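Local coordinates for protein transcriptional regulator, ROK family (Vibrio cholerae O1 biovar eltor, PDB 1Z05) that probably binds DNA as a zinc-containing transcriptional regulator of the ROK family, a homologue of E. coli Mlc linked to carbohydrate metabolism, at residues I338-A350 with A370-I382. Numbering follows the deposited sequence.
Sequences IQQLGRYLGAAIA and AKSILYPSIEQCI. With SO4 (sulfate ion), chain H.
Ile378 and Leu374 sit as knobs in holes of helix 332-356, on a surface kept low by Gly342 and Gly346. The segment axes come within 7.2 Å and cross at -40°. Gly346 and Ile378 bring their CA atoms to 4.1 Å. Ile378 CA also makes a CA-H...O contact of 3.5 Å with Gly342 O. With CG anti to the backbone N (chi1 -179°) and chi2 near 79°, Leu374 puts CD1 into the hole formed by Ile338, Leu341, Gly342 and Leu345. Its side chain meets that of Leu345 nearly at a right angle. Ile338 and Ile373 also cross steeply, with their CG2 methyls 3.6 Å apart. Toward the C-terminal ends, Ile349 sends CD1 to Ile378 CG2 at 3.7 Å and CG2 to Ile382 CD1. The polar margin is joined by water. One water accepts from Gln339 NE2 and donates to Ile373 O; another links Arg343 NH1 to Ser377 OG. Arg343 bends at chi3, and its NE donates to O2 of a sulfate ion, probably from the crystallisation liquor, at 2.8 Å. Ile378 also touches Leu396 of strand 395-398. This is glycine-mediated close helix packing beside the sheet containing strands 360-364 and 395-398, in the ROK (ASKHA) fold.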
# COMPACT_ATOMS: atom_id res chain seq x y z
N ILE A 338 3.06 -31.66 6.82
CA ILE A 338 2.10 -30.61 6.42
C ILE A 338 1.68 -29.69 7.57
O ILE A 338 1.49 -28.47 7.38
CB ILE A 338 0.86 -31.21 5.68
CG1 ILE A 338 1.28 -31.86 4.34
CG2 ILE A 338 -0.21 -30.15 5.42
CD1 ILE A 338 2.19 -30.99 3.47
N GLN A 339 1.49 -30.26 8.76
CA GLN A 339 1.13 -29.47 9.95
C GLN A 339 2.25 -28.51 10.33
O GLN A 339 1.99 -27.34 10.60
CB GLN A 339 0.70 -30.36 11.13
CG GLN A 339 -0.64 -31.06 10.88
CD GLN A 339 -0.98 -32.10 11.93
OE1 GLN A 339 -0.10 -32.62 12.62
NE2 GLN A 339 -2.26 -32.42 12.04
N GLN A 340 3.49 -29.00 10.32
CA GLN A 340 4.65 -28.16 10.58
C GLN A 340 4.77 -27.00 9.58
O GLN A 340 5.06 -25.87 9.96
CB GLN A 340 5.93 -29.00 10.57
CG GLN A 340 7.17 -28.25 11.01
CD GLN A 340 8.42 -29.10 10.99
OE1 GLN A 340 8.43 -30.24 11.47
NE2 GLN A 340 9.50 -28.56 10.43
N LEU A 341 4.54 -27.30 8.30
CA LEU A 341 4.47 -26.28 7.25
C LEU A 341 3.41 -25.22 7.58
O LEU A 341 3.68 -24.03 7.49
CB LEU A 341 4.17 -26.91 5.90
CG LEU A 341 3.92 -25.96 4.72
CD1 LEU A 341 5.14 -25.10 4.41
CD2 LEU A 341 3.52 -26.75 3.48
N GLY A 342 2.21 -25.68 7.95
CA GLY A 342 1.12 -24.80 8.36
C GLY A 342 1.46 -23.87 9.52
O GLY A 342 1.06 -22.71 9.53
N ARG A 343 2.20 -24.38 10.50
CA ARG A 343 2.63 -23.56 11.62
C ARG A 343 3.52 -22.40 11.19
O ARG A 343 3.32 -21.26 11.62
CB ARG A 343 3.29 -24.41 12.72
CG ARG A 343 2.25 -25.31 13.44
CD ARG A 343 2.76 -25.90 14.76
NE ARG A 343 3.92 -26.77 14.55
CZ ARG A 343 3.84 -28.07 14.24
NH1 ARG A 343 2.66 -28.65 14.10
NH2 ARG A 343 4.94 -28.77 14.08
N TYR A 344 4.48 -22.69 10.31
CA TYR A 344 5.37 -21.67 9.78
C TYR A 344 4.66 -20.66 8.88
O TYR A 344 4.91 -19.46 8.97
CB TYR A 344 6.54 -22.32 9.04
CG TYR A 344 7.59 -22.92 9.95
CD1 TYR A 344 8.22 -22.15 10.93
CD2 TYR A 344 8.00 -24.25 9.79
CE1 TYR A 344 9.21 -22.70 11.75
CE2 TYR A 344 8.99 -24.80 10.60
CZ TYR A 344 9.59 -24.02 11.57
OH TYR A 344 10.57 -24.55 12.38
N LEU A 345 3.78 -21.16 8.01
CA LEU A 345 2.94 -20.29 7.18
C LEU A 345 2.02 -19.42 8.03
O LEU A 345 1.86 -18.24 7.76
CB LEU A 345 2.12 -21.10 6.18
CG LEU A 345 2.91 -21.81 5.09
CD1 LEU A 345 1.97 -22.69 4.27
CD2 LEU A 345 3.67 -20.82 4.20
N GLY A 346 1.42 -20.03 9.06
CA GLY A 346 0.58 -19.33 10.01
C GLY A 346 1.30 -18.17 10.70
O GLY A 346 0.71 -17.12 10.91
N ALA A 347 2.56 -18.38 11.07
CA ALA A 347 3.40 -17.33 11.65
C ALA A 347 3.60 -16.15 10.67
O ALA A 347 3.48 -14.99 11.05
CB ALA A 347 4.76 -17.90 12.11
N ALA A 348 3.90 -16.47 9.42
CA ALA A 348 4.11 -15.43 8.41
C ALA A 348 2.80 -14.70 8.08
O ALA A 348 2.77 -13.46 7.93
CB ALA A 348 4.75 -16.03 7.17
N ILE A 349 1.71 -15.46 7.99
CA ILE A 349 0.40 -14.90 7.71
C ILE A 349 -0.08 -14.01 8.87
O ILE A 349 -0.70 -12.97 8.64
CB ILE A 349 -0.64 -16.00 7.35
CG1 ILE A 349 -0.23 -16.71 6.06
CG2 ILE A 349 -2.05 -15.41 7.21
CD1 ILE A 349 -1.02 -17.97 5.76
N ALA A 350 0.21 -14.42 10.11
CA ALA A 350 -0.11 -13.59 11.29
C ALA A 350 0.57 -12.22 11.23
O ALA A 350 -0.00 -11.22 11.64
CB ALA A 350 0.23 -14.29 12.58
N ALA A 370 -3.75 -30.79 0.22
CA ALA A 370 -3.78 -31.23 1.61
C ALA A 370 -4.40 -30.17 2.52
O ALA A 370 -4.08 -30.11 3.72
CB ALA A 370 -2.37 -31.59 2.08
N LYS A 371 -5.30 -29.35 1.98
CA LYS A 371 -5.87 -28.22 2.74
C LYS A 371 -6.60 -28.61 4.02
O LYS A 371 -6.59 -27.85 4.98
CB LYS A 371 -6.73 -27.30 1.86
CG LYS A 371 -8.08 -27.85 1.42
CD LYS A 371 -8.68 -26.93 0.36
CE LYS A 371 -10.18 -27.00 0.30
NZ LYS A 371 -10.71 -25.95 -0.63
N SER A 372 -7.22 -29.80 4.04
CA SER A 372 -7.90 -30.29 5.23
C SER A 372 -6.94 -30.44 6.41
O SER A 372 -7.35 -30.33 7.57
CB SER A 372 -8.60 -31.63 4.95
OG SER A 372 -7.64 -32.68 4.86
N ILE A 373 -5.67 -30.68 6.10
CA ILE A 373 -4.61 -30.85 7.10
C ILE A 373 -3.89 -29.52 7.36
O ILE A 373 -3.61 -29.16 8.51
CB ILE A 373 -3.57 -31.93 6.66
CG1 ILE A 373 -4.24 -33.30 6.44
CG2 ILE A 373 -2.38 -32.02 7.63
CD1 ILE A 373 -4.93 -33.91 7.68
N LEU A 374 -3.60 -28.80 6.29
CA LEU A 374 -2.85 -27.55 6.36
C LEU A 374 -3.61 -26.40 7.04
O LEU A 374 -3.05 -25.69 7.87
CB LEU A 374 -2.41 -27.12 4.95
CG LEU A 374 -1.58 -25.84 4.82
CD1 LEU A 374 -0.13 -26.10 5.17
CD2 LEU A 374 -1.69 -25.31 3.39
N TYR A 375 -4.87 -26.20 6.67
CA TYR A 375 -5.60 -25.01 7.11
C TYR A 375 -5.78 -24.90 8.62
O TYR A 375 -5.57 -23.82 9.18
CB TYR A 375 -6.95 -24.89 6.39
CG TYR A 375 -6.87 -24.42 4.95
CD1 TYR A 375 -5.66 -24.41 4.25
CD2 TYR A 375 -8.02 -24.00 4.29
CE1 TYR A 375 -5.61 -24.02 2.92
CE2 TYR A 375 -7.97 -23.59 2.97
CZ TYR A 375 -6.78 -23.60 2.30
OH TYR A 375 -6.76 -23.18 0.99
N PRO A 376 -6.21 -25.99 9.29
CA PRO A 376 -6.30 -25.91 10.76
C PRO A 376 -5.00 -25.55 11.47
O PRO A 376 -5.03 -24.85 12.48
CB PRO A 376 -6.77 -27.33 11.15
CG PRO A 376 -7.51 -27.80 9.96
CD PRO A 376 -6.70 -27.28 8.79
N SER A 377 -3.87 -26.02 10.95
CA SER A 377 -2.55 -25.66 11.48
C SER A 377 -2.22 -24.18 11.32
O SER A 377 -1.72 -23.55 12.25
CB SER A 377 -1.45 -26.53 10.87
OG SER A 377 -1.49 -27.81 11.47
N ILE A 378 -2.49 -23.65 10.13
CA ILE A 378 -2.35 -22.23 9.85
C ILE A 378 -3.24 -21.40 10.77
O ILE A 378 -2.78 -20.41 11.37
CB ILE A 378 -2.70 -21.88 8.36
CG1 ILE A 378 -1.80 -22.66 7.40
CG2 ILE A 378 -2.64 -20.36 8.12
CD1 ILE A 378 -1.99 -22.33 5.90
N GLU A 379 -4.51 -21.79 10.87
CA GLU A 379 -5.49 -21.04 11.63
C GLU A 379 -5.19 -20.95 13.12
O GLU A 379 -5.42 -19.91 13.72
CB GLU A 379 -6.91 -21.58 11.40
CG GLU A 379 -7.41 -21.32 9.97
CD GLU A 379 -8.68 -22.09 9.61
OE1 GLU A 379 -9.21 -22.85 10.46
OE2 GLU A 379 -9.16 -21.93 8.46
N GLN A 380 -4.69 -22.02 13.72
CA GLN A 380 -4.39 -22.00 15.16
C GLN A 380 -3.23 -21.05 15.46
O GLN A 380 -3.22 -20.36 16.48
CB GLN A 380 -4.11 -23.40 15.71
CG GLN A 380 -4.03 -23.49 17.24
CD GLN A 380 -5.29 -23.00 17.96
OE1 GLN A 380 -6.41 -23.18 17.47
NE2 GLN A 380 -5.11 -22.37 19.11
N CYS A 381 -2.25 -21.00 14.56
CA CYS A 381 -1.14 -20.07 14.72
C CYS A 381 -1.52 -18.61 14.44
O CYS A 381 -0.97 -17.70 15.06
CB CYS A 381 0.07 -20.52 13.90
SG CYS A 381 0.89 -21.98 14.62
N ILE A 382 -2.46 -18.39 13.53
CA ILE A 382 -3.08 -17.06 13.34
C ILE A 382 -3.77 -16.57 14.62
O ILE A 382 -3.59 -15.42 15.02
CB ILE A 382 -4.09 -17.04 12.16
CG1 ILE A 382 -3.35 -17.08 10.81
CG2 ILE A 382 -5.00 -15.80 12.25
CD1 ILE A 382 -4.29 -17.34 9.59
S SO4 H . 6.98 -24.96 14.83
O1 SO4 H . 6.70 -23.69 14.16
O2 SO4 H . 5.90 -25.27 15.76
O3 SO4 H . 7.08 -26.03 13.84
O4 SO4 H . 8.23 -24.86 15.57
O HOH W 1 -4.20 -30.53 10.71
O HOH W 2 -0.27 -27.82 13.90